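Side-chain contact in metal-dependent phosphohydrolase, HDOD domain-containing (Geobacter sulfurreducens, PDB 3HC1), which binds two iron ions in an HD-type metal site and is probably a metal-dependent phosphohydrolase, although its substrate is unknown: residues R258-L261 and E262-S266. Numbering follows the deposited sequence.
Sequences RTLL and ENHPS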
# COMPACT_ATOMS: atom_id res chain seq x y z
N ARG A 258 -7.02 -20.57 4.34
CA ARG A 258 -6.03 -21.08 3.42
C ARG A 258 -6.69 -21.35 2.08
O ARG A 258 -6.19 -20.93 1.04
CB ARG A 258 -5.36 -22.36 3.96
CG ARG A 258 -4.17 -22.82 3.13
CD ARG A 258 -3.62 -24.17 3.50
NE ARG A 258 -4.64 -25.15 3.90
CZ ARG A 258 -5.36 -25.90 3.07
NH1 ARG A 258 -5.19 -25.82 1.75
NH2 ARG A 258 -6.27 -26.73 3.56
N THR A 259 -7.82 -22.04 2.09
CA THR A 259 -8.55 -22.34 0.87
C THR A 259 -8.97 -21.09 0.13
O THR A 259 -8.79 -21.00 -1.08
CB THR A 259 -9.76 -23.24 1.16
OG1 THR A 259 -9.27 -24.53 1.49
CG2 THR A 259 -10.68 -23.35 -0.04
N LEU A 260 -9.53 -20.11 0.84
CA LEU A 260 -9.84 -18.82 0.22
C LEU A 260 -8.61 -18.24 -0.49
O LEU A 260 -8.65 -17.89 -1.68
CB LEU A 260 -10.36 -17.84 1.26
CG LEU A 260 -10.79 -16.46 0.81
CD1 LEU A 260 -11.85 -15.91 1.84
CD2 LEU A 260 -9.57 -15.50 0.64
N LEU A 261 -7.50 -18.16 0.22
CA LEU A 261 -6.31 -17.53 -0.33
C LEU A 261 -5.80 -18.32 -1.54
O LEU A 261 -5.40 -17.74 -2.57
CB LEU A 261 -5.23 -17.41 0.74
CG LEU A 261 -5.53 -16.54 1.96
CD1 LEU A 261 -4.41 -16.78 2.99
CD2 LEU A 261 -5.68 -15.09 1.61
N GLU A 262 -5.83 -19.64 -1.44
CA GLU A 262 -5.37 -20.48 -2.54
C GLU A 262 -6.20 -20.33 -3.80
O GLU A 262 -5.64 -20.44 -4.89
CB GLU A 262 -5.32 -21.95 -2.14
CG GLU A 262 -4.05 -22.29 -1.34
CD GLU A 262 -4.02 -23.74 -0.84
OE1 GLU A 262 -4.79 -24.59 -1.34
OE2 GLU A 262 -3.21 -24.04 0.09
N ASN A 263 -7.53 -20.18 -3.64
CA ASN A 263 -8.48 -20.05 -4.75
C ASN A 263 -8.81 -18.59 -5.14
O ASN A 263 -9.66 -18.34 -5.99
CB ASN A 263 -9.82 -20.73 -4.37
CG ASN A 263 -9.67 -22.20 -4.05
OD1 ASN A 263 -8.70 -22.81 -4.41
ND2 ASN A 263 -10.62 -22.75 -3.34
N HIS A 264 -8.13 -17.64 -4.52
CA HIS A 264 -8.40 -16.21 -4.74
C HIS A 264 -8.36 -15.84 -6.24
O HIS A 264 -7.51 -16.33 -6.97
CB HIS A 264 -7.39 -15.39 -3.97
CG HIS A 264 -7.75 -13.93 -3.83
ND1 HIS A 264 -7.56 -13.01 -4.84
CD2 HIS A 264 -8.16 -13.22 -2.75
CE1 HIS A 264 -7.93 -11.81 -4.42
NE2 HIS A 264 -8.30 -11.91 -3.15
N PRO A 265 -9.29 -14.97 -6.69
CA PRO A 265 -9.36 -14.62 -8.11
C PRO A 265 -8.14 -13.89 -8.67
O PRO A 265 -7.95 -13.87 -9.90
CB PRO A 265 -10.61 -13.73 -8.19
CG PRO A 265 -10.96 -13.36 -6.82
CD PRO A 265 -10.46 -14.46 -5.95
N SER A 266 -7.31 -13.32 -7.80
CA SER A 266 -6.13 -12.61 -8.26
C SER A 266 -5.16 -13.54 -8.98
O SER A 266 -4.46 -13.09 -9.87
CB SER A 266 -5.39 -11.92 -7.13
OG SER A 266 -6.07 -10.78 -6.69
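R258 and E262, one helical turn apart, are joined by a salt bridge in which R258 NH1 donates to E262 OE2 over 3.1 Å. The N-H...O angle of 166° makes the bond nearly straight, but its two ends differ: the oxygen lies in the guanidinium plane, whereas NH1 approaches from above the carboxylate plane. The guanidinium and carboxylate planes stand 53° apart, and a single nitrogen, NH1, makes the bond, so this is not a flat, two-pronged pairing. With CG anti to the backbone N (chi1 -171°), R258 runs its CG and CD past OE2, each 3.4 Å from it, and the bend at chi3 then brings the guanidinium round to the carboxylate. With an alanine here instead of E262, the R258 guanidinium would probably lose this carboxylate partner and be freer to turn.

Beneath the ion pair, E262 N donates to R258 O at 2.8 Å, an i to i+4 helix bond repeated by N263 N to T259 O at 3.0 Å. T259 and N263 run side by side, with T259 CG2 touching N263 ND2 at 3.4 Å. H264 N makes a weak i to i+3 bond to L261 O, and the H264 ring turns to the next helix, where ND1 accepts from S266 N at 3.0 Å, close to the ring plane, as a cap.

The contact thus spans the short helix 257-263 and the turn into helix 266-273. Helix 229-243, which carries the iron ligand D238, packs against it through L260 on L243, L261 on Y240 and an edge-to-face pair of H264 with F236, while helix 281-302 meets L261 through V285 and E262 through K282.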